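Local coordinates for cell division control protein Cdc48 (Mycobacterium smegmatis, PDB 5E7P) that probably binds and hydrolyses ATP, as a two-ATPase-domain member of the AAA family, at residues H43-A48 with E699-A704; P528-T533 with E652-A657; R660-T665 with Y688-C693. One frame throughout, in Å; residues are numbered along the deposited sequence.

Contacts 1 and 3 are buried; contact 2 is partly buried, with E652 exposed at its margin. Helix 690-707 serves contacts 1 and 3, whose centres lie about 15 Å apart. Helix 656-666 serves contacts 2 and 3, whose centres are about 8 Å apart and which both touch ADP. Contact 1 lies away from the nucleotide and joins the N-terminal domain to the lid through small alanines and one glutamate. Contact 2 sets a cysteine of the phosphate-binding loop against two prolines. Contact 3 is apolar helix packing beside the adenine. None of the three has a hydrogen bond between its two segments; their polar bonds lie within segments, to ADP or to outside partners.

Contact 1. Residues H43-A48 with E699-A704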
loop_
_atom_site.group_PDB
_atom_site.type_symbol
_atom_site.label_atom_id
_atom_site.label_comp_id
_atom_site.label_asym_id
_atom_site.label_seq_id
_atom_site.Cartn_x
_atom_site.Cartn_y
_atom_site.Cartn_z
ATOM N N HIS A 43 -15.361 18.877 -5.584
ATOM C CA HIS A 43 -15.081 19.247 -6.963
ATOM C C HIS A 43 -13.594 19.042 -7.229
ATOM O O HIS A 43 -12.770 19.242 -6.337
ATOM C CB HIS A 43 -15.466 20.707 -7.202
ATOM C CG HIS A 43 -15.541 21.085 -8.649
ATOM N ND1 HIS A 43 -14.430 21.423 -9.389
ATOM C CD2 HIS A 43 -16.598 21.179 -9.491
ATOM C CE1 HIS A 43 -14.798 21.707 -10.627
ATOM N NE2 HIS A 43 -16.107 21.566 -10.713
ATOM N N PRO A 44 -13.243 18.621 -8.452
ATOM C CA PRO A 44 -11.837 18.411 -8.814
ATOM C C PRO A 44 -10.970 19.654 -8.612
ATOM O O PRO A 44 -9.780 19.526 -8.318
ATOM C CB PRO A 44 -11.914 18.064 -10.301
ATOM C CG PRO A 44 -13.252 17.431 -10.458
ATOM C CD PRO A 44 -14.161 18.156 -9.507
ATOM N N GLU A 45 -11.557 20.836 -8.768
ATOM C CA GLU A 45 -10.811 22.074 -8.572
ATOM C C GLU A 45 -10.384 22.235 -7.114
ATOM O O GLU A 45 -9.323 22.792 -6.826
ATOM C CB GLU A 45 -11.623 23.287 -9.027
ATOM C CG GLU A 45 -10.851 24.590 -8.941
ATOM C CD GLU A 45 -11.591 25.753 -9.562
ATOM O OE1 GLU A 45 -12.717 25.552 -10.063
ATOM O OE2 GLU A 45 -11.038 26.871 -9.550
ATOM N N VAL A 46 -11.212 21.740 -6.200
ATOM C CA VAL A 46 -10.872 21.738 -4.782
ATOM C C VAL A 46 -9.686 20.812 -4.533
ATOM O O VAL A 46 -8.748 21.166 -3.820
ATOM C CB VAL A 46 -12.065 21.300 -3.912
ATOM C CG1 VAL A 46 -11.662 21.224 -2.446
ATOM C CG2 VAL A 46 -13.231 22.255 -4.098
ATOM N N LEU A 47 -9.734 19.627 -5.137
ATOM C CA LEU A 47 -8.647 18.661 -5.034
ATOM C C LEU A 47 -7.345 19.259 -5.554
ATOM O O LEU A 47 -6.282 19.069 -4.963
ATOM C CB LEU A 47 -8.983 17.388 -5.815
ATOM C CG LEU A 47 -10.192 16.572 -5.355
ATOM C CD1 LEU A 47 -10.396 15.369 -6.269
ATOM C CD2 LEU A 47 -10.029 16.127 -3.909
ATOM N N ALA A 48 -7.439 19.987 -6.660
ATOM C CA ALA A 48 -6.276 20.637 -7.248
ATOM C C ALA A 48 -5.764 21.773 -6.358
ATOM O O ALA A 48 -4.560 21.908 -6.141
ATOM C CB ALA A 48 -6.608 21.151 -8.640
ATOM N N GLU A 699 -1.464 26.075 -7.420
ATOM C CA GLU A 699 -1.499 27.453 -6.959
ATOM C C GLU A 699 -2.525 28.268 -7.735
ATOM O O GLU A 699 -3.211 29.114 -7.164
ATOM C CB GLU A 699 -0.116 28.091 -7.077
ATOM C CG GLU A 699 -0.013 29.465 -6.451
ATOM C CD GLU A 699 -0.290 29.458 -4.955
ATOM O OE1 GLU A 699 -0.034 28.424 -4.296
ATOM O OE2 GLU A 699 -0.765 30.493 -4.438
ATOM N N SER A 700 -2.626 28.012 -9.037
ATOM C CA SER A 700 -3.586 28.716 -9.883
ATOM C C SER A 700 -5.012 28.448 -9.423
ATOM O O SER A 700 -5.809 29.375 -9.268
ATOM C CB SER A 700 -3.431 28.310 -11.350
ATOM O OG SER A 700 -2.191 28.747 -11.878
ATOM N N ALA A 701 -5.323 27.176 -9.205
ATOM C CA ALA A 701 -6.654 26.775 -8.773
ATOM C C ALA A 701 -6.991 27.395 -7.423
ATOM O O ALA A 701 -8.108 27.863 -7.210
ATOM C CB ALA A 701 -6.759 25.256 -8.709
ATOM N N MET A 702 -6.016 27.404 -6.520
ATOM C CA MET A 702 -6.204 27.979 -5.191
ATOM C C MET A 702 -6.390 29.493 -5.266
ATOM O O MET A 702 -7.205 30.066 -4.539
ATOM C CB MET A 702 -5.026 27.626 -4.277
ATOM C CG MET A 702 -5.095 28.266 -2.895
ATOM S SD MET A 702 -6.522 27.740 -1.924
ATOM C CE MET A 702 -5.885 26.273 -1.118
ATOM N N THR A 703 -5.634 30.135 -6.151
ATOM C CA THR A 703 -5.763 31.570 -6.371
ATOM C C THR A 703 -7.173 31.916 -6.849
ATOM O O THR A 703 -7.746 32.929 -6.450
ATOM C CB THR A 703 -4.718 32.082 -7.391
ATOM O OG1 THR A 703 -3.400 31.933 -6.849
ATOM C CG2 THR A 703 -4.951 33.546 -7.717
ATOM N N ALA A 704 -7.734 31.052 -7.690
ATOM C CA ALA A 704 -9.074 31.266 -8.226
ATOM C C ALA A 704 -10.161 31.011 -7.185
ATOM O O ALA A 704 -11.146 31.746 -7.115
ATOM C CB ALA A 704 -9.296 30.397 -9.447
#
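The carboxylate of E45 reaches over to helix 699-704, where OE2 lies 3.9 Å from A704 CB and equally far from A701 O. Beside it, the H43 ring has P44 CD over one face, offset toward the rim. At the ring edge, in plane, is E45 CA. H43 ND1 also accepts from E45 N at 3.0 Å, close to the ring plane. H43 is the N-cap residue of helix 44-50, and this capping bond fixes how the imidazole is turned.

E45 CG is anti to the backbone N (chi1 -176°), and the chain beyond it is extended. This carries the acid out along the neighbouring helix. Its CG also passes 4.2 Å from A701 CB. One turn on, A48 CB meets A701 CB at 4.1 Å. A701 is therefore the shared point of contact for E45 and A48.

The axes of segments 44-48 and 699-704 cross at -117° and approach to 8.6 Å. P671 and A712 also touch the E45 side chain, and A722 of helix 716-725 packs on S700. This is a domain interface: a short helix of the Cdc48 N-terminal domain, of the double-psi barrel clan, rests on a helix of the AAA+ lid.

Contact 2. Residues P528-T533 with E652-A657; sequences PGCGKT and EPPDAA. With ADP (adenosine-5'-diphosphate), chain D.
A single cysteine of the phosphate-binding loop, C530, makes all the close approaches, chiefly to two consecutive prolines. Its SG lies 3.8 Å from P653 CA and 4.0 Å from P654 CD. SG stands beside the backbone N and anti to the carbonyl carbon (chi1 -66°). This turns the sulfur toward the prolines, while the backbone of the loop faces the nucleotide. C530 CB also comes within 4.3 Å of E652 O. The E652 carboxylate looks to another partner and forms a salt bridge with R739.

Residues 528-533 belong to the P-loop, or Walker A motif, and curl round the ADP phosphates. G529 N gives a fairly straight hydrogen bond to O1B of ADP at 2.9 Å. C530 N makes a weak, bent bond to O1A of the alpha phosphate. G531 N also points at O1A, too close for the bond to be taken at face value. T533 N makes a weak bond to O2A. G529 and G531 both have positive phi, which glycine accommodates easily.

The K532 chain bends at chi3 and chi4. NZ lies 3.5 Å from O2B of ADP and makes a weak bond to T533 OG1. T533 OG1 is also weakly bonded to D585. On the other segment, D655 caps the start of helix 656-666 through A658 N.

The chemistry is thus divided. Backbone N-H groups and a lysine meet the phosphate charge on one side. On the other, a thiol packs on prolines with no hydrogen bond between the two segments, and this link rests on apolar contact.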
loop_
_atom_site.group_PDB
_atom_site.type_symbol
_atom_site.label_atom_id
_atom_site.label_comp_id
_atom_site.label_asym_id
_atom_site.label_seq_id
_atom_site.Cartn_x
_atom_site.Cartn_y
_atom_site.Cartn_z
ATOM N N PRO A 528 15.959 17.168 -10.138
ATOM C CA PRO A 528 14.847 16.971 -9.200
ATOM C C PRO A 528 13.510 17.436 -9.768
ATOM O O PRO A 528 13.469 18.340 -10.604
ATOM C CB PRO A 528 15.237 17.851 -8.006
ATOM C CG PRO A 528 16.714 17.982 -8.097
ATOM C CD PRO A 528 17.019 18.013 -9.561
ATOM N N GLY A 529 12.430 16.812 -9.308
ATOM C CA GLY A 529 11.087 17.193 -9.705
ATOM C C GLY A 529 10.771 16.944 -11.166
ATOM O O GLY A 529 9.963 17.657 -11.757
ATOM N N CYS A 530 11.399 15.927 -11.751
ATOM C CA CYS A 530 11.173 15.606 -13.157
ATOM C C CYS A 530 10.624 14.196 -13.357
ATOM O O CYS A 530 10.445 13.746 -14.491
ATOM C CB CYS A 530 12.453 15.804 -13.965
ATOM S SG CYS A 530 12.972 17.522 -14.060
ATOM N N GLY A 531 10.366 13.503 -12.253
ATOM C CA GLY A 531 9.652 12.239 -12.291
ATOM C C GLY A 531 10.472 10.964 -12.361
ATOM O O GLY A 531 9.914 9.889 -12.571
ATOM N N LYS A 532 11.786 11.071 -12.185
ATOM C CA LYS A 532 12.651 9.896 -12.233
ATOM C C LYS A 532 12.268 8.854 -11.182
ATOM O O LYS A 532 12.405 7.656 -11.412
ATOM C CB LYS A 532 14.124 10.287 -12.097
ATOM C CG LYS A 532 14.386 11.370 -11.077
ATOM C CD LYS A 532 15.857 11.434 -10.714
ATOM C CE LYS A 532 16.241 10.284 -9.794
ATOM N NZ LYS A 532 15.591 10.392 -8.451
ATOM N N THR A 533 11.774 9.309 -10.036
ATOM C CA THR A 533 11.267 8.396 -9.017
ATOM C C THR A 533 9.786 8.098 -9.248
ATOM O O THR A 533 9.339 6.954 -9.127
ATOM C CB THR A 533 11.486 8.960 -7.592
ATOM O OG1 THR A 533 12.882 8.921 -7.272
ATOM C CG2 THR A 533 10.721 8.141 -6.561
ATOM N N GLU A 652 15.229 13.748 -19.032
ATOM C CA GLU A 652 15.305 15.164 -19.370
ATOM C C GLU A 652 14.283 15.971 -18.582
ATOM O O GLU A 652 13.224 15.455 -18.224
ATOM C CB GLU A 652 15.051 15.359 -20.869
ATOM C CG GLU A 652 16.178 14.893 -21.773
ATOM C CD GLU A 652 17.135 16.016 -22.136
ATOM O OE1 GLU A 652 16.887 17.171 -21.724
ATOM O OE2 GLU A 652 18.135 15.742 -22.837
ATOM N N PRO A 653 14.600 17.243 -18.303
ATOM C CA PRO A 653 13.578 18.155 -17.787
ATOM C C PRO A 653 12.544 18.383 -18.881
ATOM O O PRO A 653 12.912 18.418 -20.056
ATOM C CB PRO A 653 14.360 19.442 -17.514
ATOM C CG PRO A 653 15.555 19.361 -18.400
ATOM C CD PRO A 653 15.907 17.905 -18.464
ATOM N N PRO A 654 11.265 18.529 -18.507
ATOM C CA PRO A 654 10.187 18.579 -19.499
ATOM C C PRO A 654 10.275 19.793 -20.426
ATOM O O PRO A 654 10.232 20.930 -19.962
ATOM C CB PRO A 654 8.926 18.660 -18.633
ATOM C CG PRO A 654 9.381 19.284 -17.371
ATOM C CD PRO A 654 10.769 18.766 -17.140
ATOM N N ASP A 655 10.397 19.549 -21.729
ATOM C CA ASP A 655 10.406 20.640 -22.697
ATOM C C ASP A 655 8.988 21.109 -22.999
ATOM O O ASP A 655 8.046 20.731 -22.302
ATOM C CB ASP A 655 11.150 20.254 -23.984
ATOM C CG ASP A 655 10.509 19.086 -24.724
ATOM O OD1 ASP A 655 9.441 18.589 -24.303
ATOM O OD2 ASP A 655 11.085 18.670 -25.751
ATOM N N ALA A 656 8.841 21.920 -24.043
ATOM C CA ALA A 656 7.546 22.502 -24.391
ATOM C C ALA A 656 6.478 21.440 -24.646
ATOM O O ALA A 656 5.337 21.575 -24.194
ATOM C CB ALA A 656 7.685 23.421 -25.594
ATOM N N ALA A 657 6.852 20.386 -25.366
ATOM C CA ALA A 657 5.946 19.273 -25.634
ATOM C C ALA A 657 5.570 18.567 -24.340
ATOM O O ALA A 657 4.397 18.308 -24.068
ATOM C CB ALA A 657 6.591 18.292 -26.596
HETATM P PB ADP D . 12.959 13.607 -7.584
HETATM O O1B ADP D . 12.774 15.000 -7.031
HETATM O O2B ADP D . 13.692 12.688 -6.638
HETATM O O3B ADP D . 13.469 13.567 -9.006
HETATM P PA ADP D . 10.450 13.077 -8.867
HETATM O O1A ADP D . 11.124 13.798 -10.009
HETATM O O2A ADP D . 9.887 11.696 -9.072
HETATM O O3A ADP D . 11.455 13.010 -7.606
HETATM O "O5'" ADP D . 9.226 13.997 -8.371
HETATM C "C5'" ADP D . 8.304 13.537 -7.385
HETATM C "C4'" ADP D . 7.010 14.337 -7.506
HETATM O "O4'" ADP D . 7.030 15.168 -8.671
HETATM C "C3'" ADP D . 5.803 13.423 -7.637
HETATM O "O3'" ADP D . 5.098 13.330 -6.397
HETATM C "C2'" ADP D . 4.929 14.058 -8.700
HETATM O "O2'" ADP D . 3.766 14.642 -8.103
HETATM C "C1'" ADP D . 5.771 15.143 -9.353
HETATM N N9 ADP D . 5.984 14.767 -10.770
HETATM C C8 ADP D . 7.177 14.497 -11.332
HETATM N N7 ADP D . 7.044 14.178 -12.644
HETATM C C5 ADP D . 5.735 14.242 -12.942
HETATM C C6 ADP D . 4.910 14.024 -14.152
HETATM N N6 ADP D . 5.482 13.666 -15.326
HETATM N N1 ADP D . 3.574 14.193 -14.042
HETATM C C2 ADP D . 3.005 14.545 -12.874
HETATM N N3 ADP D . 3.690 14.761 -11.736
HETATM C C4 ADP D . 5.038 14.629 -11.704
#

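Contact 3. Residues R660-T665 with Y688-C693; sequences RDILRT and YSAADC. With ADP (adenosine-5'-diphosphate), chain D.
I662 and L663 pack tightly on A690 and C693, whereas R660 and R664 of the same helix take no part in the packing. I662 has the larger share of it. Its CD1 meets A690 CB at 3.7 Å. Its CG2 is anti to the backbone N and reaches 4.0 Å from C693 CB. The two branches of one isoleucine thus span almost one turn of the facing helix. L663 completes the patch, with CD2 also 4.0 Å from C693 CB. All four residues are buried.

The patch extends to the nucleotide. A690 CB sits over a face of the adenine, 3.3 Å from N7 of ADP. I662 CG1 is 4.1 Å from the exocyclic N6. A691 CB lies beside the ribose, 3.9 Å from O4'. A690 and A691 line the ADP pocket, with I662 close by.

The loose side is polar. R664 is exposed and R660 partly so. R664 forms a salt bridge with D679, and R660 one with D683.

The start of the second helix is held by a capping box. D692 N bonds to S689 OG, and S689 N bonds to D692 OD2 at 3.1 Å. The carboxylate oxygen is met on its anti side, 24° out of its plane. D692 OD2 is bonded to S729 OG as well.

Helix 656-666 follows strand 645-650, at the edge of the parallel sheet of the second ATPase domain. Helix 678-684 lies against this helix, with L681 on L663 and A682 on R660. The first turn of helix 690-707 faces the P-loop, where A691 and G529 share a backbone hydrogen bond.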
loop_
_atom_site.group_PDB
_atom_site.type_symbol
_atom_site.label_atom_id
_atom_site.label_comp_id
_atom_site.label_asym_id
_atom_site.label_seq_id
_atom_site.Cartn_x
_atom_site.Cartn_y
_atom_site.Cartn_z
ATOM N N ARG A 660 3.233 20.491 -21.970
ATOM C CA ARG A 660 1.843 20.460 -22.414
ATOM C C ARG A 660 1.126 19.247 -21.834
ATOM O O ARG A 660 0.026 19.366 -21.295
ATOM C CB ARG A 660 1.761 20.435 -23.940
ATOM C CG ARG A 660 1.955 21.781 -24.610
ATOM C CD ARG A 660 2.284 21.609 -26.083
ATOM N NE ARG A 660 2.128 22.847 -26.840
ATOM C CZ ARG A 660 3.040 23.810 -26.900
ATOM N NH1 ARG A 660 4.183 23.693 -26.238
ATOM N NH2 ARG A 660 2.809 24.897 -27.621
ATOM N N ASP A 661 1.762 18.083 -21.942
ATOM C CA ASP A 661 1.202 16.838 -21.420
ATOM C C ASP A 661 0.990 16.906 -19.913
ATOM O O ASP A 661 -0.081 16.567 -19.407
ATOM C CB ASP A 661 2.117 15.658 -21.749
ATOM C CG ASP A 661 2.381 15.518 -23.237
ATOM O OD1 ASP A 661 1.593 16.065 -24.040
ATOM O OD2 ASP A 661 3.375 14.857 -23.604
ATOM N N ILE A 662 2.022 17.348 -19.204
ATOM C CA ILE A 662 1.975 17.464 -17.751
ATOM C C ILE A 662 0.863 18.404 -17.285
ATOM O O ILE A 662 0.095 18.068 -16.383
ATOM C CB ILE A 662 3.330 17.937 -17.190
ATOM C CG1 ILE A 662 4.419 16.910 -17.512
ATOM C CG2 ILE A 662 3.242 18.148 -15.694
ATOM C CD1 ILE A 662 5.823 17.395 -17.237
ATOM N N LEU A 663 0.770 19.574 -17.906
ATOM C CA LEU A 663 -0.300 20.512 -17.585
ATOM C C LEU A 663 -1.673 19.911 -17.884
ATOM O O LEU A 663 -2.581 19.979 -17.054
ATOM C CB LEU A 663 -0.121 21.825 -18.346
ATOM C CG LEU A 663 1.024 22.734 -17.897
ATOM C CD1 LEU A 663 1.130 23.949 -18.810
ATOM C CD2 LEU A 663 0.837 23.160 -16.450
ATOM N N ARG A 664 -1.818 19.318 -19.066
ATOM C CA ARG A 664 -3.090 18.718 -19.462
ATOM C C ARG A 664 -3.485 17.537 -18.582
ATOM O O ARG A 664 -4.656 17.381 -18.238
ATOM C CB ARG A 664 -3.074 18.302 -20.933
ATOM C CG ARG A 664 -3.294 19.453 -21.890
ATOM C CD ARG A 664 -3.808 18.967 -23.235
ATOM N NE ARG A 664 -4.344 20.075 -24.017
ATOM C CZ ARG A 664 -3.603 20.879 -24.770
ATOM N NH1 ARG A 664 -2.292 20.691 -24.848
ATOM N NH2 ARG A 664 -4.170 21.872 -25.444
ATOM N N THR A 665 -2.510 16.706 -18.226
ATOM C CA THR A 665 -2.761 15.571 -17.346
ATOM C C THR A 665 -3.269 16.038 -15.984
ATOM O O THR A 665 -4.306 15.582 -15.506
ATOM C CB THR A 665 -1.492 14.702 -17.154
ATOM O OG1 THR A 665 -1.230 13.955 -18.350
ATOM C CG2 THR A 665 -1.676 13.731 -15.999
ATOM N N TYR A 688 10.807 25.430 -15.698
ATOM C CA TYR A 688 9.884 24.766 -14.787
ATOM C C TYR A 688 10.006 23.251 -14.909
ATOM O O TYR A 688 9.832 22.691 -15.993
ATOM C CB TYR A 688 8.442 25.192 -15.074
ATOM C CG TYR A 688 8.072 26.545 -14.517
ATOM C CD1 TYR A 688 8.631 27.708 -15.029
ATOM C CD2 TYR A 688 7.155 26.661 -13.480
ATOM C CE1 TYR A 688 8.295 28.948 -14.518
ATOM C CE2 TYR A 688 6.811 27.894 -12.966
ATOM C CZ TYR A 688 7.384 29.033 -13.488
ATOM O OH TYR A 688 7.042 30.260 -12.976
ATOM N N SER A 689 10.307 22.590 -13.797
ATOM C CA SER A 689 10.339 21.135 -13.767
ATOM C C SER A 689 8.912 20.611 -13.808
ATOM O O SER A 689 7.956 21.391 -13.787
ATOM C CB SER A 689 11.031 20.635 -12.500
ATOM O OG SER A 689 10.207 20.843 -11.365
ATOM N N ALA A 690 8.770 19.291 -13.864
ATOM C CA ALA A 690 7.455 18.666 -13.852
ATOM C C ALA A 690 6.702 19.028 -12.573
ATOM O O ALA A 690 5.521 19.374 -12.612
ATOM C CB ALA A 690 7.584 17.145 -13.990
ATOM N N ALA A 691 7.397 18.950 -11.444
ATOM C CA ALA A 691 6.806 19.288 -10.155
ATOM C C ALA A 691 6.402 20.761 -10.107
ATOM O O ALA A 691 5.381 21.112 -9.518
ATOM C CB ALA A 691 7.770 18.951 -9.012
ATOM N N ASP A 692 7.202 21.614 -10.736
ATOM C CA ASP A 692 6.900 23.042 -10.790
ATOM C C ASP A 692 5.597 23.315 -11.535
ATOM O O ASP A 692 4.813 24.177 -11.131
ATOM C CB ASP A 692 8.043 23.818 -11.448
ATOM C CG ASP A 692 9.243 23.972 -10.538
ATOM O OD1 ASP A 692 9.053 24.030 -9.303
ATOM O OD2 ASP A 692 10.376 24.037 -11.061
ATOM N N CYS A 693 5.373 22.577 -12.619
ATOM C CA CYS A 693 4.158 22.731 -13.414
ATOM C C CYS A 693 2.929 22.298 -12.617
ATOM O O CYS A 693 1.907 22.984 -12.614
ATOM C CB CYS A 693 4.251 21.924 -14.714
ATOM S SG CYS A 693 5.590 22.421 -15.824
HETATM P PB ADP D . 12.959 13.607 -7.584
HETATM O O1B ADP D . 12.774 15.000 -7.031
HETATM O O2B ADP D . 13.692 12.688 -6.638
HETATM O O3B ADP D . 13.469 13.567 -9.006
HETATM P PA ADP D . 10.450 13.077 -8.867
HETATM O O1A ADP D . 11.124 13.798 -10.009
HETATM O O2A ADP D . 9.887 11.696 -9.072
HETATM O O3A ADP D . 11.455 13.010 -7.606
HETATM O "O5'" ADP D . 9.226 13.997 -8.371
HETATM C "C5'" ADP D . 8.304 13.537 -7.385
HETATM C "C4'" ADP D . 7.010 14.337 -7.506
HETATM O "O4'" ADP D . 7.030 15.168 -8.671
HETATM C "C3'" ADP D . 5.803 13.423 -7.637
HETATM O "O3'" ADP D . 5.098 13.330 -6.397
HETATM C "C2'" ADP D . 4.929 14.058 -8.700
HETATM O "O2'" ADP D . 3.766 14.642 -8.103
HETATM C "C1'" ADP D . 5.771 15.143 -9.353
HETATM N N9 ADP D . 5.984 14.767 -10.770
HETATM C C8 ADP D . 7.177 14.497 -11.332
HETATM N N7 ADP D . 7.044 14.178 -12.644
HETATM C C5 ADP D . 5.735 14.242 -12.942
HETATM C C6 ADP D . 4.910 14.024 -14.152
HETATM N N6 ADP D . 5.482 13.666 -15.326
HETATM N N1 ADP D . 3.574 14.193 -14.042
HETATM C C2 ADP D . 3.005 14.545 -12.874
HETATM N N3 ADP D . 3.690 14.761 -11.736
HETATM C C4 ADP D . 5.038 14.629 -11.704
#